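Local coordinates for PpiC-type peptidyl-prolyl cis-trans isomerase (Novosphingobium aromaticivorans, PDB 3GPK), which probably catalyses the cis-trans isomerisation of peptidyl-prolyl bonds in the periplasm, the chain being the PpiC-type (parvulin) domain of a longer protein, at residues 5-13 / 59-69; 72-83 / 89-100. All coordinates share one frame; numbering follows the deposited sequence.

Both contacts build on the antiparallel sheet of the PpiC-type domain. Contact 1 pairs outer strand 60-64 with strand 7-16; contact 2 lays helix 71-79, the next element in the chain, over strands 94-104 and 85-91. Backbone hydrogen bonds and an arginine-aspartate salt bridge mark contact 1, whereas contact 2 is mainly aliphatic, with one backbone bond across it. Each is partly buried, contact 2 lying nearer the centre of the chain; each also carries a sulfate at its margin. They meet where Glu12 OE2 lies 2.7 Å from Ser96 OG, a probable hydrogen bond, and where Gly11 and Tyr99 join neighbouring strands through their backbones.

Contact 1. Residues 5-13 / 59-69. With SO4 (sulfate ion), chain D.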
loop_
_atom_site.group_PDB
_atom_site.type_symbol
_atom_site.label_atom_id
_atom_site.label_comp_id
_atom_site.label_asym_id
_atom_site.label_seq_id
_atom_site.Cartn_x
_atom_site.Cartn_y
_atom_site.Cartn_z
ATOM N N THR A 5 4.892 7.781 17.649
ATOM C CA THR A 5 5.177 6.381 18.089
ATOM C C THR A 5 4.327 5.391 17.306
ATOM O O THR A 5 4.373 4.185 17.549
ATOM C CB THR A 5 4.848 6.189 19.576
ATOM O OG1 THR A 5 3.442 6.380 19.781
ATOM C CG2 THR A 5 5.615 7.188 20.421
ATOM N N GLU A 6 3.546 5.906 16.366
ATOM C CA GLU A 6 2.669 5.058 15.579
ATOM C C GLU A 6 3.395 4.037 14.714
ATOM O O GLU A 6 4.478 4.292 14.181
ATOM C CB GLU A 6 1.762 5.911 14.688
ATOM C CG GLU A 6 0.992 6.988 15.436
ATOM C CD GLU A 6 1.697 8.330 15.419
ATOM O OE1 GLU A 6 2.946 8.357 15.422
ATOM O OE2 GLU A 6 0.997 9.364 15.417
ATOM N N GLU A 7 2.781 2.866 14.606
ATOM C CA GLU A 7 3.285 1.792 13.771
ATOM C C GLU A 7 2.096 1.451 12.893
ATOM O O GLU A 7 0.942 1.561 13.315
ATOM C CB GLU A 7 3.711 0.583 14.603
ATOM C CG GLU A 7 4.962 0.830 15.424
ATOM C CD GLU A 7 5.389 -0.393 16.202
ATOM O OE1 GLU A 7 6.038 -1.281 15.611
ATOM O OE2 GLU A 7 5.061 -0.470 17.403
ATOM N N TYR A 8 2.370 1.046 11.667
ATOM C CA TYR A 8 1.299 0.747 10.738
ATOM C C TYR A 8 1.458 -0.611 10.103
ATOM O O TYR A 8 2.554 -0.979 9.698
ATOM C CB TYR A 8 1.281 1.792 9.620
ATOM C CG TYR A 8 1.153 3.220 10.088
ATOM C CD1 TYR A 8 -0.043 3.919 9.930
ATOM C CD2 TYR A 8 2.226 3.876 10.691
ATOM C CE1 TYR A 8 -0.168 5.238 10.359
ATOM C CE2 TYR A 8 2.112 5.190 11.125
ATOM C CZ TYR A 8 0.913 5.864 10.956
ATOM O OH TYR A 8 0.803 7.167 11.380
ATOM N N ARG A 9 0.360 -1.360 10.030
ATOM C CA ARG A 9 0.391 -2.644 9.352
ATOM C C ARG A 9 -0.201 -2.284 7.998
ATOM O O ARG A 9 -1.392 -1.991 7.882
ATOM C CB ARG A 9 -0.478 -3.684 10.047
ATOM C CG ARG A 9 -0.281 -5.063 9.439
ATOM C CD ARG A 9 -1.019 -6.139 10.200
ATOM N NE ARG A 9 -0.609 -7.475 9.774
ATOM C CZ ARG A 9 0.627 -7.951 9.890
ATOM N NH1 ARG A 9 1.584 -7.199 10.414
ATOM N NH2 ARG A 9 0.904 -9.190 9.501
ATOM N N ILE A 10 0.643 -2.289 6.976
ATOM C CA ILE A 10 0.210 -1.891 5.648
ATOM C C ILE A 10 0.337 -2.966 4.586
ATOM O O ILE A 10 1.274 -3.765 4.601
ATOM C CB ILE A 10 1.011 -0.639 5.194
ATOM C CG1 ILE A 10 0.727 0.526 6.143
ATOM C CG2 ILE A 10 0.654 -0.260 3.763
ATOM C CD1 ILE A 10 1.586 1.747 5.895
ATOM N N GLY A 11 -0.630 -2.974 3.675
ATOM C CA GLY A 11 -0.616 -3.898 2.561
ATOM C C GLY A 11 -0.266 -3.049 1.352
ATOM O O GLY A 11 -0.725 -1.911 1.242
ATOM N N GLU A 12 0.557 -3.577 0.455
ATOM C CA GLU A 12 0.945 -2.820 -0.736
ATOM C C GLU A 12 0.921 -3.632 -2.018
ATOM O O GLU A 12 1.304 -4.800 -2.033
ATOM C CB GLU A 12 2.364 -2.235 -0.572
ATOM C CG GLU A 12 2.929 -1.609 -1.870
ATOM C CD GLU A 12 4.358 -1.114 -1.740
ATOM O OE1 GLU A 12 5.154 -1.769 -1.032
ATOM O OE2 GLU A 12 4.687 -0.077 -2.360
ATOM N N ILE A 13 0.447 -3.003 -3.089
ATOM C CA ILE A 13 0.452 -3.600 -4.418
ATOM C C ILE A 13 1.261 -2.596 -5.236
ATOM O O ILE A 13 0.850 -1.449 -5.388
ATOM C CB ILE A 13 -0.962 -3.721 -5.032
ATOM C CG1 ILE A 13 -1.791 -4.753 -4.253
ATOM C CG2 ILE A 13 -0.841 -4.116 -6.502
ATOM C CD1 ILE A 13 -3.219 -4.931 -4.767
ATOM N N GLY A 59 1.112 -8.954 -0.202
ATOM C CA GLY A 59 1.495 -7.555 -0.093
ATOM C C GLY A 59 1.625 -7.013 1.316
ATOM O O GLY A 59 1.796 -5.811 1.513
ATOM N N ASP A 60 1.541 -7.899 2.300
ATOM C CA ASP A 60 1.645 -7.517 3.703
ATOM C C ASP A 60 3.068 -7.058 4.023
ATOM O O ASP A 60 4.016 -7.823 3.869
ATOM C CB ASP A 60 1.267 -8.728 4.569
ATOM C CG ASP A 60 1.141 -8.392 6.046
ATOM O OD1 ASP A 60 1.246 -7.207 6.421
ATOM O OD2 ASP A 60 0.925 -9.333 6.841
ATOM N N LEU A 61 3.223 -5.806 4.449
ATOM C CA LEU A 61 4.550 -5.291 4.788
ATOM C C LEU A 61 4.821 -5.500 6.268
ATOM O O LEU A 61 5.916 -5.203 6.755
ATOM C CB LEU A 61 4.649 -3.794 4.488
ATOM C CG LEU A 61 4.289 -3.333 3.078
ATOM C CD1 LEU A 61 4.525 -1.831 2.972
ATOM C CD2 LEU A 61 5.127 -4.083 2.054
ATOM N N GLY A 62 3.821 -6.017 6.974
ATOM C CA GLY A 62 3.963 -6.221 8.401
ATOM C C GLY A 62 3.877 -4.870 9.087
ATOM O O GLY A 62 3.417 -3.891 8.492
ATOM N N TRP A 63 4.313 -4.807 10.340
ATOM C CA TRP A 63 4.288 -3.557 11.089
ATOM C C TRP A 63 5.497 -2.716 10.709
ATOM O O TRP A 63 6.633 -3.181 10.783
ATOM C CB TRP A 63 4.298 -3.839 12.593
ATOM C CG TRP A 63 3.014 -4.406 13.095
ATOM C CD1 TRP A 63 2.729 -5.722 13.333
ATOM C CD2 TRP A 63 1.822 -3.674 13.399
ATOM N NE1 TRP A 63 1.432 -5.851 13.768
ATOM C CE2 TRP A 63 0.854 -4.610 13.821
ATOM C CE3 TRP A 63 1.481 -2.317 13.360
ATOM C CZ2 TRP A 63 -0.438 -4.232 14.191
ATOM C CZ3 TRP A 63 0.196 -1.940 13.731
ATOM C CH2 TRP A 63 -0.747 -2.895 14.145
ATOM N N ILE A 64 5.251 -1.481 10.283
ATOM C CA ILE A 64 6.346 -0.598 9.890
ATOM C C ILE A 64 6.178 0.820 10.419
ATOM O O ILE A 64 5.095 1.219 10.842
ATOM C CB ILE A 64 6.482 -0.504 8.351
ATOM C CG1 ILE A 64 5.208 0.089 7.751
ATOM C CG2 ILE A 64 6.777 -1.874 7.760
ATOM C CD1 ILE A 64 5.356 0.456 6.281
ATOM N N ARG A 65 7.274 1.570 10.408
ATOM C CA ARG A 65 7.264 2.960 10.829
ATOM C C ARG A 65 7.256 3.742 9.515
ATOM O O ARG A 65 7.835 3.288 8.529
ATOM C CB ARG A 65 8.521 3.273 11.648
ATOM C CG ARG A 65 8.615 2.499 12.958
ATOM C CD ARG A 65 9.837 2.943 13.747
ATOM N NE ARG A 65 9.822 2.492 15.136
ATOM C CZ ARG A 65 10.101 1.257 15.534
ATOM N NH1 ARG A 65 10.421 0.323 14.648
ATOM N NH2 ARG A 65 10.076 0.961 16.828
ATOM N N LEU A 66 6.600 4.898 9.488
ATOM C CA LEU A 66 6.512 5.684 8.255
ATOM C C LEU A 66 7.844 6.018 7.590
ATOM O O LEU A 66 7.916 6.168 6.369
ATOM C CB LEU A 66 5.717 6.966 8.507
ATOM C CG LEU A 66 4.262 6.725 8.917
ATOM C CD1 LEU A 66 3.533 8.056 8.991
ATOM C CD2 LEU A 66 3.581 5.799 7.914
ATOM N N ALA A 67 8.903 6.132 8.384
ATOM C CA ALA A 67 10.216 6.436 7.828
ATOM C C ALA A 67 10.726 5.310 6.926
ATOM O O ALA A 67 11.674 5.500 6.162
ATOM C CB ALA A 67 11.213 6.695 8.956
ATOM N N GLN A 68 10.109 4.134 7.008
ATOM C CA GLN A 68 10.537 3.010 6.173
ATOM C C GLN A 68 9.961 3.117 4.766
ATOM O O GLN A 68 10.405 2.429 3.845
ATOM C CB GLN A 68 10.092 1.680 6.782
ATOM C CG GLN A 68 10.684 1.387 8.134
ATOM C CD GLN A 68 10.314 0.010 8.639
ATOM O OE1 GLN A 68 10.760 -1.009 8.099
ATOM N NE2 GLN A 68 9.494 -0.031 9.673
ATOM N N LEU A 69 8.960 3.972 4.606
ATOM C CA LEU A 69 8.318 4.157 3.309
ATOM C C LEU A 69 8.852 5.370 2.570
ATOM O O LEU A 69 9.348 6.311 3.182
ATOM C CB LEU A 69 6.809 4.350 3.489
ATOM C CG LEU A 69 5.977 3.166 3.971
ATOM C CD1 LEU A 69 4.584 3.655 4.318
ATOM C CD2 LEU A 69 5.927 2.094 2.886
HETATM S S SO4 D . 0.587 -9.598 14.575
HETATM O O1 SO4 D . -0.428 -10.298 15.386
HETATM O O2 SO4 D . 0.884 -10.408 13.371
HETATM O O3 SO4 D . 0.058 -8.279 14.190
HETATM O O4 SO4 D . 1.833 -9.425 15.352
HETATM O O HOH W 1 5.605 5.875 12.154
HETATM O O HOH W 2 7.697 -1.560 13.274
#
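Between the pairs Arg9-Trp63 and Gly11-Asp60 the antiparallel register slips by one residue, a beta bulge on which Arg9 meets two very different partners. Its CB sits over the centre of the six-membered ring of Trp63, 3.9 Å from the centroid and 3° off the normal. Beyond it the chain runs extended, CG anti to the backbone N (chi1 -172°), and brings Arg9 NH2 to 2.7 Å from Asp60 OD2 in a salt bridge. The guanidinium and carboxylate planes are nearly perpendicular (86°), with Asp60 OD1 over the guanidinium centre. That same OD1 takes the Gly62 N-H in an Asx turn, 2.9 Å, from above the carboxylate plane, which limits rotation of the carboxylate. Trp63 NE1 gives an almost straight bond (2.8 Å) to O3 of a sulfate, probably from the crystallisation liquor. On the face of the sheet turned to helix 71-79, Leu66 CD2 lies over the Tyr8 ring, offset toward its rim, and Ile10 CD1 meets Leu69 CD1 tip to tip at 3.9 Å. Tyr8 and Ile64 exchange two backbone hydrogen bonds. With Asp60 against one guanidinium face and a sulfate oxygen over the other, the charge of Arg9 is probably offset from both sides in the crystal.

Contact 2. Residues 72-83 / 89-100; sequences ELATTAASMGPG and VEIRGGFSILYL. With SO4 (sulfate ion), chain C.
The helix-on-sheet layer of the PpiC-type domain is formed here, helix 72-79 packing at 35° to strand 94-100 on the hairpin that this strand makes with 89-91 through a type I turn from Ile91 to Gly94. Leu73 packs into the hairpin: CD2 lies 3.7 Å from Val89 CB and also touches Leu98 CD1, CG rests on Ile91 CG2 (3.7 Å), and CD1 reaches the side chain of Ser96, whose OG is bonded to Glu12 of the adjoining strand. Replacing Leu73 with an alanine would probably open a gap between helix and hairpin and deprive Val89, Ile91 and Leu98 of their common partner. One helical turn on, Thr76 runs antiparallel alongside Val89, its OG1 3.7 Å from Val89 CG2. In the parvulin-like alpha/beta fold this helix follows the outer strand 60-64 and leads, through 80-83, into the last hairpin. In that link selenomethionine Met80 turns about its CG-SE bond (chi3 78°), putting CE 3.6 Å from Leu100 N, and its side chain crosses that of Leu98 at about a right angle. Gly83 N donates to Leu100 O (2.8 Å) in the carbonyl plane, and Gly83 O meets the edge of the Tyr99 ring at CE1. At the other end a water bridges Glu72 OE1 and Arg92 N, and Arg92 NH2 donates to O2 (3.0 Å) of a sulfate, probably a crystallisation ion, also hydrogen-bonded to Thr71.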
loop_
_atom_site.group_PDB
_atom_site.type_symbol
_atom_site.label_atom_id
_atom_site.label_comp_id
_atom_site.label_asym_id
_atom_site.label_seq_id
_atom_site.Cartn_x
_atom_site.Cartn_y
_atom_site.Cartn_z
ATOM N N GLU A 72 6.305 9.711 -0.733
ATOM C CA GLU A 72 4.965 9.676 -1.324
ATOM C C GLU A 72 4.027 8.738 -0.575
ATOM O O GLU A 72 2.872 9.070 -0.332
ATOM C CB GLU A 72 5.026 9.237 -2.792
ATOM C CG GLU A 72 5.762 10.179 -3.743
ATOM C CD GLU A 72 7.260 10.218 -3.501
ATOM O OE1 GLU A 72 7.854 9.155 -3.224
ATOM O OE2 GLU A 72 7.843 11.318 -3.600
ATOM N N LEU A 73 4.524 7.559 -0.216
ATOM C CA LEU A 73 3.697 6.596 0.497
ATOM C C LEU A 73 3.582 6.897 1.985
ATOM O O LEU A 73 2.542 6.639 2.601
ATOM C CB LEU A 73 4.240 5.183 0.273
ATOM C CG LEU A 73 4.321 4.796 -1.205
ATOM C CD1 LEU A 73 4.877 3.389 -1.339
ATOM C CD2 LEU A 73 2.940 4.886 -1.841
ATOM N N ALA A 74 4.646 7.447 2.564
ATOM C CA ALA A 74 4.653 7.797 3.982
ATOM C C ALA A 74 3.628 8.893 4.263
ATOM O O ALA A 74 2.852 8.809 5.219
ATOM C CB ALA A 74 6.043 8.270 4.394
ATOM N N THR A 75 3.625 9.924 3.425
ATOM C CA THR A 75 2.691 11.024 3.608
ATOM C C THR A 75 1.245 10.591 3.337
ATOM O O THR A 75 0.312 11.156 3.904
ATOM C CB THR A 75 3.069 12.237 2.718
ATOM O OG1 THR A 75 3.127 11.842 1.345
ATOM C CG2 THR A 75 4.428 12.793 3.134
ATOM N N THR A 76 1.062 9.580 2.487
ATOM C CA THR A 76 -0.280 9.082 2.192
ATOM C C THR A 76 -0.785 8.261 3.376
ATOM O O THR A 76 -1.925 8.423 3.827
ATOM C CB THR A 76 -0.301 8.165 0.934
ATOM O OG1 THR A 76 -0.003 8.931 -0.239
ATOM C CG2 THR A 76 -1.673 7.521 0.777
ATOM N N ALA A 77 0.076 7.376 3.868
ATOM C CA ALA A 77 -0.247 6.506 4.989
ATOM C C ALA A 77 -0.563 7.291 6.256
ATOM O O ALA A 77 -1.428 6.899 7.037
ATOM C CB ALA A 77 0.915 5.545 5.252
ATOM N N ALA A 78 0.139 8.402 6.455
ATOM C CA ALA A 78 -0.068 9.220 7.643
ATOM C C ALA A 78 -1.479 9.790 7.753
ATOM O O ALA A 78 -1.961 10.036 8.859
ATOM C CB ALA A 78 0.956 10.358 7.683
ATOM N N SER A 79 -2.139 9.993 6.614
ATOM C CA SER A 79 -3.493 10.552 6.601
ATOM C C SER A 79 -4.605 9.519 6.458
ATOM O O SER A 79 -5.782 9.854 6.580
ATOM C CB SER A 79 -3.632 11.573 5.468
ATOM O OG SER A 79 -2.750 12.665 5.650
HETATM N N MSE A 80 -4.241 8.268 6.204
HETATM C CA MSE A 80 -5.239 7.213 6.026
HETATM C C MSE A 80 -5.969 6.791 7.290
HETATM O O MSE A 80 -5.406 6.801 8.380
HETATM C CB MSE A 80 -4.592 5.966 5.434
HETATM C CG MSE A 80 -4.073 6.115 4.032
HETATM SE SE MSE A 80 -3.154 4.498 3.553
HETATM C CE MSE A 80 -4.691 3.376 3.163
ATOM N N GLY A 81 -7.232 6.406 7.124
ATOM C CA GLY A 81 -8.020 5.931 8.242
ATOM C C GLY A 81 -7.891 4.421 8.227
ATOM O O GLY A 81 -7.656 3.849 7.163
ATOM N N PRO A 82 -8.044 3.738 9.369
ATOM C CA PRO A 82 -7.918 2.279 9.385
ATOM C C PRO A 82 -8.903 1.552 8.471
ATOM O O PRO A 82 -10.064 1.950 8.347
ATOM C CB PRO A 82 -8.114 1.937 10.860
ATOM C CG PRO A 82 -9.071 2.989 11.312
ATOM C CD PRO A 82 -8.517 4.239 10.671
ATOM N N GLY A 83 -8.421 0.494 7.825
ATOM C CA GLY A 83 -9.258 -0.293 6.936
ATOM C C GLY A 83 -9.549 0.327 5.583
ATOM O O GLY A 83 -10.356 -0.205 4.823
ATOM N N VAL A 89 -0.774 5.659 -5.863
ATOM C CA VAL A 89 0.121 6.748 -5.499
ATOM C C VAL A 89 1.400 6.620 -6.312
ATOM O O VAL A 89 2.054 5.575 -6.281
ATOM C CB VAL A 89 0.497 6.690 -4.002
ATOM C CG1 VAL A 89 1.444 7.829 -3.653
ATOM C CG2 VAL A 89 -0.754 6.759 -3.142
ATOM N N GLU A 90 1.766 7.675 -7.036
ATOM C CA GLU A 90 2.988 7.625 -7.828
ATOM C C GLU A 90 4.237 7.685 -6.963
ATOM O O GLU A 90 4.298 8.448 -6.003
ATOM C CB GLU A 90 3.053 8.786 -8.834
ATOM C CG GLU A 90 4.351 8.780 -9.635
ATOM C CD GLU A 90 4.460 9.903 -10.654
ATOM O OE1 GLU A 90 3.674 10.870 -10.581
ATOM O OE2 GLU A 90 5.350 9.816 -11.526
ATOM N N ILE A 91 5.220 6.856 -7.300
ATOM C CA ILE A 91 6.509 6.863 -6.619
ATOM C C ILE A 91 7.525 6.825 -7.751
ATOM O O ILE A 91 7.152 6.650 -8.905
ATOM C CB ILE A 91 6.707 5.660 -5.662
ATOM C CG1 ILE A 91 6.549 4.335 -6.410
ATOM C CG2 ILE A 91 5.729 5.773 -4.501
ATOM C CD1 ILE A 91 6.844 3.131 -5.547
ATOM N N ARG A 92 8.805 6.989 -7.444
ATOM C CA ARG A 92 9.795 7.012 -8.510
ATOM C C ARG A 92 9.709 5.880 -9.531
ATOM O O ARG A 92 9.733 6.131 -10.733
ATOM C CB ARG A 92 11.208 7.061 -7.926
ATOM C CG ARG A 92 11.492 8.305 -7.112
ATOM C CD ARG A 92 12.976 8.431 -6.814
ATOM N NE ARG A 92 13.279 9.637 -6.052
ATOM C CZ ARG A 92 12.903 9.839 -4.793
ATOM N NH1 ARG A 92 12.207 8.907 -4.151
ATOM N NH2 ARG A 92 13.219 10.971 -4.178
ATOM N N GLY A 93 9.590 4.644 -9.059
ATOM C CA GLY A 93 9.554 3.513 -9.970
ATOM C C GLY A 93 8.219 3.006 -10.483
ATOM O O GLY A 93 8.175 1.984 -11.171
ATOM N N GLY A 94 7.139 3.706 -10.162
ATOM C CA GLY A 94 5.829 3.273 -10.619
ATOM C C GLY A 94 4.699 3.778 -9.744
ATOM O O GLY A 94 4.678 4.952 -9.371
ATOM N N PHE A 95 3.762 2.890 -9.409
ATOM C CA PHE A 95 2.610 3.249 -8.586
ATOM C C PHE A 95 2.331 2.195 -7.532
ATOM O O PHE A 95 2.542 1.014 -7.763
ATOM C CB PHE A 95 1.354 3.382 -9.446
ATOM C CG PHE A 95 1.408 4.503 -10.433
ATOM C CD1 PHE A 95 1.073 5.800 -10.049
ATOM C CD2 PHE A 95 1.817 4.271 -11.741
ATOM C CE1 PHE A 95 1.143 6.858 -10.958
ATOM C CE2 PHE A 95 1.893 5.323 -12.658
ATOM C CZ PHE A 95 1.553 6.616 -12.260
ATOM N N SER A 96 1.843 2.635 -6.380
ATOM C CA SER A 96 1.497 1.718 -5.305
ATOM C C SER A 96 0.080 1.967 -4.820
ATOM O O SER A 96 -0.415 3.099 -4.851
ATOM C CB SER A 96 2.442 1.873 -4.113
ATOM O OG SER A 96 3.738 1.412 -4.429
ATOM N N ILE A 97 -0.571 0.883 -4.408
ATOM C CA ILE A 97 -1.906 0.927 -3.841
ATOM C C ILE A 97 -1.670 0.480 -2.402
ATOM O O ILE A 97 -1.010 -0.530 -2.165
ATOM C CB ILE A 97 -2.865 -0.072 -4.528
ATOM C CG1 ILE A 97 -2.995 0.264 -6.016
ATOM C CG2 ILE A 97 -4.243 -0.023 -3.852
ATOM C CD1 ILE A 97 -3.772 -0.788 -6.810
ATOM N N LEU A 98 -2.189 1.235 -1.442
ATOM C CA LEU A 98 -2.000 0.879 -0.042
ATOM C C LEU A 98 -3.299 0.485 0.637
ATOM O O LEU A 98 -4.382 0.929 0.255
ATOM C CB LEU A 98 -1.389 2.051 0.727
ATOM C CG LEU A 98 -0.072 2.627 0.224
ATOM C CD1 LEU A 98 0.283 3.827 1.090
ATOM C CD2 LEU A 98 1.030 1.565 0.265
ATOM N N TYR A 99 -3.167 -0.364 1.650
ATOM C CA TYR A 99 -4.295 -0.825 2.440
ATOM C C TYR A 99 -3.855 -0.766 3.894
ATOM O O TYR A 99 -2.920 -1.463 4.298
ATOM C CB TYR A 99 -4.668 -2.257 2.040
ATOM C CG TYR A 99 -5.856 -2.833 2.786
ATOM C CD1 TYR A 99 -6.973 -2.049 3.074
ATOM C CD2 TYR A 99 -5.878 -4.174 3.166
ATOM C CE1 TYR A 99 -8.086 -2.586 3.723
ATOM C CE2 TYR A 99 -6.986 -4.721 3.815
ATOM C CZ TYR A 99 -8.084 -3.920 4.088
ATOM O OH TYR A 99 -9.178 -4.458 4.729
ATOM N N LEU A 100 -4.503 0.087 4.679
ATOM C CA LEU A 100 -4.153 0.205 6.087
ATOM C C LEU A 100 -4.864 -0.887 6.879
ATOM O O LEU A 100 -6.002 -0.719 7.320
ATOM C CB LEU A 100 -4.517 1.588 6.622
ATOM C CG LEU A 100 -4.019 1.864 8.048
ATOM C CD1 LEU A 100 -2.521 1.591 8.146
ATOM C CD2 LEU A 100 -4.320 3.309 8.415
HETATM S S SO4 C . 12.782 12.368 -0.950
HETATM O O1 SO4 C . 13.898 12.562 -0.002
HETATM O O2 SO4 C . 12.626 10.928 -1.233
HETATM O O3 SO4 C . 11.541 12.897 -0.352
HETATM O O4 SO4 C . 13.060 13.081 -2.215
HETATM O O HOH W 3 9.497 7.602 -4.661
HETATM O O HOH W 4 -11.564 -2.513 5.359
#